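Local structure of uncharacterized protein (Legionella longbeachae NSW150, 4JZA) at residues D220-L225 and Q283-L288; S419-T424 and P467-K472; N690-Y695 and K747-R752. The protein probably removes the 3-phosphate from phosphatidylinositol 3-phosphate, acting as a bacterial phosphoinositide phosphatase in the lipid metabolism of the infected host. All blocks are in the same frame, centred on the assembly; numbering follows the deposited sequence.

Contact 1: D220-L225 and Q283-L288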
loop_
_atom_site.group_PDB
_atom_site.type_symbol
_atom_site.label_atom_id
_atom_site.label_comp_id
_atom_site.label_asym_id
_atom_site.label_seq_id
_atom_site.Cartn_x
_atom_site.Cartn_y
_atom_site.Cartn_z
ATOM N N ASP A 220 19.849 -25.566 26.263
ATOM C CA ASP A 220 20.127 -24.136 26.392
ATOM C C ASP A 220 19.136 -23.460 27.338
ATOM O O ASP A 220 19.529 -22.679 28.197
ATOM C CB ASP A 220 20.060 -23.439 25.031
ATOM C CG ASP A 220 20.213 -21.922 25.137
ATOM O OD1 ASP A 220 19.226 -21.226 25.489
ATOM O OD2 ASP A 220 21.332 -21.448 24.854
ATOM N N PHE A 221 17.851 -23.757 27.169
ATOM C CA PHE A 221 16.844 -23.094 27.960
ATOM C C PHE A 221 16.834 -23.554 29.413
ATOM O O PHE A 221 16.658 -22.728 30.318
ATOM C CB PHE A 221 15.450 -23.232 27.352
ATOM C CG PHE A 221 14.453 -22.345 28.021
ATOM C CD1 PHE A 221 14.670 -20.997 28.071
ATOM C CD2 PHE A 221 13.355 -22.858 28.658
ATOM C CE1 PHE A 221 13.797 -20.168 28.730
ATOM C CE2 PHE A 221 12.471 -22.033 29.324
ATOM C CZ PHE A 221 12.693 -20.686 29.366
ATOM N N ASN A 222 17.056 -24.850 29.641
ATOM C CA ASN A 222 17.199 -25.366 31.001
ATOM C C ASN A 222 18.449 -24.784 31.690
ATOM O O ASN A 222 18.386 -24.423 32.864
ATOM C CB ASN A 222 17.223 -26.896 31.017
ATOM C CG ASN A 222 15.884 -27.516 30.604
ATOM O OD1 ASN A 222 14.830 -26.897 30.727
ATOM N ND2 ASN A 222 15.932 -28.722 30.083
ATOM N N ASN A 223 19.570 -24.667 30.968
ATOM C CA ASN A 223 20.791 -24.035 31.516
ATOM C C ASN A 223 20.566 -22.596 31.908
ATOM O O ASN A 223 21.254 -22.063 32.795
ATOM C CB ASN A 223 21.962 -24.078 30.516
ATOM C CG ASN A 223 22.516 -25.466 30.358
ATOM O OD1 ASN A 223 22.139 -26.365 31.093
ATOM N ND2 ASN A 223 23.400 -25.652 29.397
ATOM N N PHE A 224 19.655 -21.952 31.194
ATOM C CA PHE A 224 19.257 -20.609 31.535
ATOM C C PHE A 224 18.452 -20.581 32.832
ATOM O O PHE A 224 18.638 -19.697 33.661
ATOM C CB PHE A 224 18.438 -19.964 30.410
ATOM C CG PHE A 224 17.914 -18.626 30.792
ATOM C CD1 PHE A 224 18.800 -17.564 30.989
ATOM C CD2 PHE A 224 16.588 -18.454 31.078
ATOM C CE1 PHE A 224 18.350 -16.342 31.406
ATOM C CE2 PHE A 224 16.133 -17.239 31.507
ATOM C CZ PHE A 224 17.016 -16.184 31.671
ATOM N N LEU A 225 17.552 -21.537 32.998
ATOM C CA LEU A 225 16.700 -21.554 34.180
ATOM C C LEU A 225 17.469 -21.778 35.479
ATOM O O LEU A 225 17.156 -21.171 36.503
ATOM C CB LEU A 225 15.645 -22.621 34.037
ATOM C CG LEU A 225 14.571 -22.284 33.022
ATOM C CD1 LEU A 225 13.518 -23.363 33.076
ATOM C CD2 LEU A 225 13.942 -20.934 33.281
ATOM N N GLN A 283 6.471 -21.560 31.649
ATOM C CA GLN A 283 5.555 -21.760 30.533
ATOM C C GLN A 283 6.245 -21.955 29.166
ATOM O O GLN A 283 5.691 -22.605 28.280
ATOM C CB GLN A 283 4.673 -20.537 30.495
ATOM C CG GLN A 283 3.645 -20.466 29.395
ATOM C CD GLN A 283 3.049 -19.080 29.369
ATOM O OE1 GLN A 283 3.361 -18.273 28.477
ATOM N NE2 GLN A 283 2.280 -18.747 30.421
ATOM N N PHE A 284 7.447 -21.396 28.998
ATOM C CA PHE A 284 8.268 -21.626 27.799
ATOM C C PHE A 284 8.942 -23.010 27.846
ATOM O O PHE A 284 8.911 -23.737 26.846
ATOM C CB PHE A 284 9.307 -20.491 27.594
ATOM C CG PHE A 284 9.972 -20.488 26.227
ATOM C CD1 PHE A 284 9.247 -20.768 25.061
ATOM C CD2 PHE A 284 11.312 -20.168 26.102
ATOM C CE1 PHE A 284 9.845 -20.764 23.813
ATOM C CE2 PHE A 284 11.918 -20.154 24.848
ATOM C CZ PHE A 284 11.185 -20.456 23.701
ATOM N N LYS A 285 9.503 -23.385 29.009
ATOM C CA LYS A 285 10.034 -24.756 29.268
ATOM C C LYS A 285 9.018 -25.792 28.843
ATOM O O LYS A 285 9.353 -26.755 28.154
ATOM C CB LYS A 285 10.373 -24.965 30.768
ATOM C CG LYS A 285 11.082 -26.275 31.144
ATOM C CD LYS A 285 10.672 -26.733 32.550
ATOM C CE LYS A 285 11.631 -27.723 33.245
ATOM N NZ LYS A 285 13.081 -27.501 32.981
ATOM N N LYS A 286 7.773 -25.562 29.253
ATOM C CA LYS A 286 6.673 -26.449 28.941
ATOM C C LYS A 286 6.355 -26.410 27.452
ATOM O O LYS A 286 6.082 -27.442 26.857
ATOM C CB LYS A 286 5.442 -26.074 29.763
ATOM C CG LYS A 286 4.600 -27.252 30.227
ATOM C CD LYS A 286 3.402 -27.537 29.315
ATOM C CE LYS A 286 2.285 -26.502 29.454
ATOM N NZ LYS A 286 1.595 -26.562 30.774
ATOM N N PHE A 287 6.409 -25.232 26.844
ATOM C CA PHE A 287 6.146 -25.122 25.410
ATOM C C PHE A 287 7.120 -25.968 24.588
ATOM O O PHE A 287 6.721 -26.713 23.689
ATOM C CB PHE A 287 6.264 -23.669 24.971
ATOM C CG PHE A 287 6.152 -23.459 23.475
ATOM C CD1 PHE A 287 4.929 -23.486 22.861
ATOM C CD2 PHE A 287 7.292 -23.213 22.688
ATOM C CE1 PHE A 287 4.829 -23.275 21.491
ATOM C CE2 PHE A 287 7.201 -23.011 21.324
ATOM C CZ PHE A 287 5.965 -23.028 20.722
ATOM N N LEU A 288 8.404 -25.861 24.928
ATOM C CA LEU A 288 9.470 -26.450 24.126
ATOM C C LEU A 288 9.345 -27.934 23.998
ATOM O O LEU A 288 9.631 -28.488 22.965
ATOM C CB LEU A 288 10.836 -26.112 24.728
ATOM C CG LEU A 288 11.283 -24.667 24.569
ATOM C CD1 LEU A 288 12.612 -24.408 25.314
ATOM C CD2 LEU A 288 11.392 -24.304 23.100
#

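Contact 2: S419-T424 and P467-K472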
loop_
_atom_site.group_PDB
_atom_site.type_symbol
_atom_site.label_atom_id
_atom_site.label_comp_id
_atom_site.label_asym_id
_atom_site.label_seq_id
_atom_site.Cartn_x
_atom_site.Cartn_y
_atom_site.Cartn_z
ATOM N N SER A 419 -0.271 14.768 13.341
ATOM C CA SER A 419 -1.174 15.190 14.397
ATOM C C SER A 419 -1.589 14.070 15.332
ATOM O O SER A 419 -2.619 13.441 15.137
ATOM C CB SER A 419 -2.413 15.828 13.788
ATOM O OG SER A 419 -2.049 16.762 12.803
ATOM N N PRO A 420 -0.781 13.842 16.355
ATOM C CA PRO A 420 -1.074 12.857 17.402
ATOM C C PRO A 420 -2.400 13.156 18.042
ATOM O O PRO A 420 -2.671 14.316 18.307
ATOM C CB PRO A 420 0.028 13.088 18.431
ATOM C CG PRO A 420 1.105 13.753 17.667
ATOM C CD PRO A 420 0.446 14.584 16.627
ATOM N N ILE A 421 -3.219 12.136 18.263
ATOM C CA ILE A 421 -4.540 12.283 18.892
ATOM C C ILE A 421 -4.777 11.035 19.715
ATOM O O ILE A 421 -4.665 9.943 19.167
ATOM C CB ILE A 421 -5.636 12.492 17.814
ATOM C CG1 ILE A 421 -7.004 12.703 18.450
ATOM C CG2 ILE A 421 -5.714 11.345 16.794
ATOM C CD1 ILE A 421 -7.350 14.163 18.614
ATOM N N HIS A 422 -5.010 11.172 21.028
ATOM C CA HIS A 422 -5.325 10.001 21.896
ATOM C C HIS A 422 -6.711 9.437 21.548
ATOM O O HIS A 422 -7.559 10.124 20.956
ATOM C CB HIS A 422 -5.287 10.333 23.398
ATOM C CG HIS A 422 -3.911 10.361 23.997
ATOM N ND1 HIS A 422 -3.346 9.274 24.648
ATOM C CD2 HIS A 422 -2.998 11.365 24.071
ATOM C CE1 HIS A 422 -2.138 9.605 25.080
ATOM N NE2 HIS A 422 -1.905 10.867 24.742
ATOM N N ALA A 423 -6.945 8.183 21.929
ATOM C CA ALA A 423 -8.239 7.561 21.703
ATOM C C ALA A 423 -9.383 8.269 22.443
ATOM O O ALA A 423 -10.510 8.281 21.981
ATOM C CB ALA A 423 -8.189 6.104 22.095
ATOM N N THR A 424 -9.108 8.878 23.584
ATOM C CA THR A 424 -10.177 9.558 24.327
ATOM C C THR A 424 -10.662 10.865 23.685
ATOM O O THR A 424 -11.696 11.394 24.080
ATOM C CB THR A 424 -9.750 9.802 25.790
ATOM O OG1 THR A 424 -8.432 10.359 25.815
ATOM C CG2 THR A 424 -9.742 8.467 26.562
ATOM N N PRO A 467 1.297 19.973 14.398
ATOM C CA PRO A 467 0.020 19.344 14.267
ATOM C C PRO A 467 -0.887 20.370 13.691
ATOM O O PRO A 467 -0.614 21.542 13.821
ATOM C CB PRO A 467 -0.345 18.995 15.711
ATOM C CG PRO A 467 0.401 19.961 16.553
ATOM C CD PRO A 467 1.650 20.252 15.799
ATOM N N TYR A 468 -1.926 19.927 13.012
ATOM C CA TYR A 468 -2.998 20.816 12.548
ATOM C C TYR A 468 -4.229 19.907 12.285
ATOM O O TYR A 468 -4.398 19.335 11.206
ATOM C CB TYR A 468 -2.599 21.673 11.326
ATOM C CG TYR A 468 -3.684 22.654 10.969
ATOM C CD1 TYR A 468 -4.115 23.581 11.901
ATOM C CD2 TYR A 468 -4.317 22.636 9.733
ATOM C CE1 TYR A 468 -5.135 24.470 11.624
ATOM C CE2 TYR A 468 -5.345 23.528 9.436
ATOM C CZ TYR A 468 -5.744 24.436 10.393
ATOM O OH TYR A 468 -6.736 25.337 10.184
ATOM N N ASN A 469 -5.055 19.755 13.313
ATOM C CA ASN A 469 -6.129 18.782 13.306
ATOM C C ASN A 469 -7.358 19.267 14.125
ATOM O O ASN A 469 -7.241 20.125 15.014
ATOM C CB ASN A 469 -5.581 17.460 13.840
ATOM C CG ASN A 469 -6.530 16.300 13.593
ATOM O OD1 ASN A 469 -7.220 16.231 12.546
ATOM N ND2 ASN A 469 -6.620 15.393 14.590
HETATM N N MSE A 470 -8.535 18.746 13.790
HETATM C CA MSE A 470 -9.781 19.114 14.451
HETATM C C MSE A 470 -10.396 17.889 15.050
HETATM O O MSE A 470 -10.586 16.890 14.354
HETATM C CB MSE A 470 -10.723 19.675 13.385
HETATM C CG MSE A 470 -12.066 20.146 13.943
HETATM SE SE MSE A 470 -11.823 21.662 15.190
HETATM C CE MSE A 470 -12.123 23.097 13.858
ATOM N N ALA A 471 -10.699 17.935 16.344
ATOM C CA ALA A 471 -11.549 16.910 16.972
ATOM C C ALA A 471 -12.718 17.329 17.855
ATOM O O ALA A 471 -13.853 17.378 17.408
ATOM C CB ALA A 471 -10.711 15.969 17.828
ATOM N N LYS A 472 -12.432 17.624 19.109
ATOM C CA LYS A 472 -13.387 18.250 19.988
ATOM C C LYS A 472 -13.008 19.729 19.832
ATOM O O LYS A 472 -13.863 20.606 19.712
ATOM C CB LYS A 472 -13.113 17.772 21.413
ATOM C CG LYS A 472 -13.967 18.421 22.486
ATOM C CD LYS A 472 -15.267 17.662 22.679
ATOM C CE LYS A 472 -16.173 18.373 23.673
ATOM N NZ LYS A 472 -17.598 18.179 23.309
#

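Contact 3: N690-Y695 and K747-R752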
loop_
_atom_site.group_PDB
_atom_site.type_symbol
_atom_site.label_atom_id
_atom_site.label_comp_id
_atom_site.label_asym_id
_atom_site.label_seq_id
_atom_site.Cartn_x
_atom_site.Cartn_y
_atom_site.Cartn_z
ATOM N N ASN A 690 -15.938 -25.912 -28.021
ATOM C CA ASN A 690 -16.447 -26.810 -26.977
ATOM C C ASN A 690 -17.848 -26.507 -26.507
ATOM O O ASN A 690 -18.678 -27.431 -26.359
ATOM C CB ASN A 690 -15.523 -26.844 -25.790
ATOM C CG ASN A 690 -14.351 -27.749 -26.040
ATOM O OD1 ASN A 690 -14.435 -28.650 -26.877
ATOM N ND2 ASN A 690 -13.245 -27.504 -25.371
ATOM N N CYS A 691 -18.144 -25.228 -26.296
ATOM C CA CYS A 691 -19.480 -24.869 -25.855
ATOM C C CYS A 691 -20.508 -25.356 -26.854
ATOM O O CYS A 691 -21.587 -25.829 -26.421
ATOM C CB CYS A 691 -19.616 -23.362 -25.593
ATOM S SG CYS A 691 -18.789 -22.894 -24.068
ATOM N N THR A 692 -20.168 -25.275 -28.159
ATOM C CA THR A 692 -21.087 -25.706 -29.219
ATOM C C THR A 692 -21.343 -27.212 -29.193
ATOM O O THR A 692 -22.476 -27.651 -29.349
ATOM C CB THR A 692 -20.622 -25.231 -30.609
ATOM O OG1 THR A 692 -20.725 -23.802 -30.651
ATOM C CG2 THR A 692 -21.511 -25.775 -31.721
ATOM N N LYS A 693 -20.300 -27.996 -28.960
ATOM C CA LYS A 693 -20.440 -29.450 -28.861
ATOM C C LYS A 693 -21.329 -29.799 -27.701
ATOM O O LYS A 693 -22.215 -30.631 -27.829
ATOM C CB LYS A 693 -19.078 -30.154 -28.677
ATOM C CG LYS A 693 -18.059 -29.928 -29.787
ATOM C CD LYS A 693 -16.748 -30.644 -29.511
ATOM C CE LYS A 693 -15.683 -30.189 -30.478
ATOM N NZ LYS A 693 -14.810 -31.352 -30.757
ATOM N N LEU A 694 -21.066 -29.168 -26.569
ATOM C CA LEU A 694 -21.841 -29.393 -25.343
ATOM C C LEU A 694 -23.276 -28.972 -25.550
ATOM O O LEU A 694 -24.206 -29.723 -25.197
ATOM C CB LEU A 694 -21.258 -28.613 -24.167
ATOM C CG LEU A 694 -19.955 -29.145 -23.581
ATOM C CD1 LEU A 694 -19.443 -28.158 -22.545
ATOM C CD2 LEU A 694 -20.183 -30.486 -22.942
ATOM N N TYR A 695 -23.451 -27.799 -26.169
ATOM C CA TYR A 695 -24.785 -27.299 -26.498
ATOM C C TYR A 695 -25.527 -28.258 -27.433
ATOM O O TYR A 695 -26.593 -28.735 -27.096
ATOM C CB TYR A 695 -24.709 -25.889 -27.099
ATOM C CG TYR A 695 -26.042 -25.201 -27.209
ATOM C CD1 TYR A 695 -26.521 -24.422 -26.163
ATOM C CD2 TYR A 695 -26.819 -25.327 -28.352
ATOM C CE1 TYR A 695 -27.740 -23.783 -26.245
ATOM C CE2 TYR A 695 -28.056 -24.714 -28.438
ATOM C CZ TYR A 695 -28.513 -23.954 -27.378
ATOM O OH TYR A 695 -29.735 -23.356 -27.459
ATOM N N LYS A 747 -20.821 -17.674 -31.106
ATOM C CA LYS A 747 -20.474 -16.902 -29.909
ATOM C C LYS A 747 -21.593 -17.071 -28.879
ATOM O O LYS A 747 -21.334 -17.243 -27.676
ATOM C CB LYS A 747 -20.316 -15.382 -30.217
ATOM C CG LYS A 747 -18.895 -14.801 -30.153
ATOM C CD LYS A 747 -18.250 -14.629 -31.524
ATOM C CE LYS A 747 -18.521 -15.822 -32.442
ATOM N NZ LYS A 747 -17.664 -15.828 -33.654
ATOM N N ASP A 748 -22.835 -17.008 -29.372
ATOM C CA ASP A 748 -24.028 -17.090 -28.515
ATOM C C ASP A 748 -23.975 -18.302 -27.562
ATOM O O ASP A 748 -24.309 -18.189 -26.391
ATOM C CB ASP A 748 -25.306 -17.123 -29.373
ATOM C CG ASP A 748 -26.450 -16.303 -28.768
ATOM O OD1 ASP A 748 -26.624 -16.288 -27.523
ATOM O OD2 ASP A 748 -27.175 -15.659 -29.562
ATOM N N ASN A 749 -23.499 -19.434 -28.072
ATOM C CA ASN A 749 -23.380 -20.667 -27.308
ATOM C C ASN A 749 -22.565 -20.543 -26.047
ATOM O O ASN A 749 -22.813 -21.282 -25.108
ATOM C CB ASN A 749 -22.789 -21.768 -28.181
ATOM C CG ASN A 749 -23.792 -22.324 -29.197
ATOM O OD1 ASN A 749 -24.993 -22.003 -29.154
ATOM N ND2 ASN A 749 -23.307 -23.186 -30.103
ATOM N N ILE A 750 -21.591 -19.636 -26.026
ATOM C CA ILE A 750 -20.768 -19.436 -24.835
ATOM C C ILE A 750 -21.622 -18.851 -23.703
ATOM O O ILE A 750 -21.497 -19.290 -22.575
ATOM C CB ILE A 750 -19.556 -18.532 -25.111
ATOM C CG1 ILE A 750 -18.649 -19.167 -26.169
ATOM C CG2 ILE A 750 -18.729 -18.298 -23.866
ATOM C CD1 ILE A 750 -17.339 -18.399 -26.422
ATOM N N ILE A 751 -22.487 -17.879 -24.009
ATOM C CA ILE A 751 -23.350 -17.268 -22.991
ATOM C C ILE A 751 -24.392 -18.288 -22.528
ATOM O O ILE A 751 -24.707 -18.400 -21.350
ATOM C CB ILE A 751 -24.118 -15.954 -23.426
ATOM C CG1 ILE A 751 -23.644 -15.325 -24.758
ATOM C CG2 ILE A 751 -24.058 -14.908 -22.310
ATOM C CD1 ILE A 751 -22.759 -14.092 -24.654
ATOM N N ARG A 752 -24.950 -19.030 -23.465
ATOM C CA ARG A 752 -25.913 -20.087 -23.122
ATOM C C ARG A 752 -25.279 -21.082 -22.128
ATOM O O ARG A 752 -25.915 -21.434 -21.137
ATOM C CB ARG A 752 -26.404 -20.821 -24.366
ATOM C CG ARG A 752 -27.162 -19.980 -25.391
ATOM C CD ARG A 752 -28.513 -19.550 -24.855
ATOM N NE ARG A 752 -29.231 -18.639 -25.759
ATOM C CZ ARG A 752 -30.140 -19.007 -26.662
ATOM N NH1 ARG A 752 -30.460 -20.292 -26.823
ATOM N NH2 ARG A 752 -30.723 -18.086 -27.431
#

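Contact 1: D220-L225 and Q283-L288
Lys285 NZ donates to Asn222 OD1 at 2.9 Å. At this exposed margin the lysine nitrogen comes in above the amide, 59° out of the carbonyl plane, and not on a lone pair. Lys285 reaches it through a chain bent at its second and last torsions, which folds the ammonium back across the side chain of Asn222.

Beneath this polar margin lies an aromatic centre. The Phe221 ring swings toward the helix of 283-288 because CG stands anti to its backbone N, and Phe284 meets it in an edge-to-face, T-shaped pair, with centroids 4.9 Å apart and planes at 72°. Phe284 supplies the edge: its CD2 sits 3.6 Å from Phe221 CZ, offset toward the rim of the ring. The same ring is flanked by Lys285 CB at its edge, while Leu288 CD1 packs against Phe221 CB at 3.7 Å. Beyond the pair, Tyr203 presents a further edge-to-face partner to Phe284; Met266 of helix 261-270 and Leu281, one turn before Lys285 on helix 274-288, also touch Phe221.

The two local axes lie 10.6 Å apart at 160°, a separation wide enough to hold a phenyl ring between them. Such a nearly antiparallel helix pair, aromatic within and polar at its margin, exemplifies side-chain packing in an all-helical bundle, here that of the phosphoinositide phosphatase insertion domain.

Contact 2: S419-T424 and P467-K472
Ser419 and Tyr468 form the polar link of this contact: Tyr468 N donates to Ser419 OG at 3.2 Å, nearly straight at 168°. The hydroxyl is delivered to the amide because OG lies beside the serine's own backbone N and anti to its carbonyl carbon (chi1 -48°). Packing is close around this bond. Ser419 CB rests on Asn469 CB at 3.6 Å, OG also lies beside Pro467 CA, and the CA atoms of Ser419 and Pro467 are just 4.3 Å apart.

Farther along, the segments diverge. Between Ile421 and Ala471 the CA separation has grown to 8.6 Å, and a long side chain must span it: Ile421 extends CG1 anti to its backbone N, bringing CD1 to 3.9 Å from Ala471 CB. Tyr468, Asn469 and Ile421 are buried, whereas His422, Ala423 and Thr424 follow the exposed far side of the loop and the end of the exposed Lys472 leads away from 419-424.

Asp441 of helix 441-454 accepts a bond from Ser419 N, while Trp624 stacks on the ring of Tyr468. Ser419 and Tyr468 both touch Arg556, the arginine of a CX5R sequence that is probably the catalytic P-loop, as in tyrosine-phosphatase-like enzymes. The contact joins the loop after strand 412-416 to the short strand 469-470, which follows strand 462-465 and pairs antiparallel with 474-475.

Contact 3: N690-Y695 and K747-R752
Thr692 and Asn749 make the hydrogen bond of this helix crossing: Asn749 ND2 donates to Thr692 OG1 at 2.7 Å, with an N-H...O angle of 162°. The hydroxyl lies close to the amide plane, so the N-H points at it nearly within that plane. OG1 stands beside its own backbone N, anti to the carbonyl carbon, where it also bonds to the carbonyl oxygen of Glu688 one turn earlier; two partners hold the hydroxyl in place. At the other end of the same amide, Asn749 OD1 bonds to Ser744 OG, which helps to fix the group's rotation.

Amide-over-ring packing comes next. The amide of Asn749 lies nearly flat over the Tyr695 ring, the two planes 19° apart, with OD1 3.8 Å above the ring plane and over its centre. Thus a buried asparagine is both bonded at its ends and covered by an aromatic face. This packing occurs where the local axes of 690-695 and 748-752, on helices 676-702 and 748-761 of the phosphoinositide phosphatase C-terminal domain, cross at 64°, 8.5 Å apart.

Apolar contact is supplied on the one hand by Cys691, whose SG lies 4.3 Å from Ile750 CG1, and on the other by Arg752, whose CB passes 3.8 Å from Tyr695 CE1.

Charged and polar ends complete the account. Arg752 NH1 bonds to Ser742 O and lies 3.2 Å from Tyr695 OH, while Asp748 OD1 and Arg752 NE form a long salt bridge of 3.9 Å, a pairing of charges along one helix with no N-H aimed at the oxygen.

Overall arrangement
The three contacts follow one another along the chain, each closing before the next opens, and none touches another. Contact 2 belongs to the part built on the mixed sheet and lies beside the probable phosphatase P-loop, at Arg556. Contact 1, in the insertion domain, is about 45 Å from contact 2 centre to centre, with nearest atoms about 28 Å apart. Contact 3, in the C-terminal domain, is more remote: its centre is about 60 Å from that of contact 2, across the chain's centre, and about 66 Å from that of contact 1. The two helix pairs therefore pack within outlying helical domains, whereas contact 2, a loop against a short strand, adjoins the likely catalytic centre.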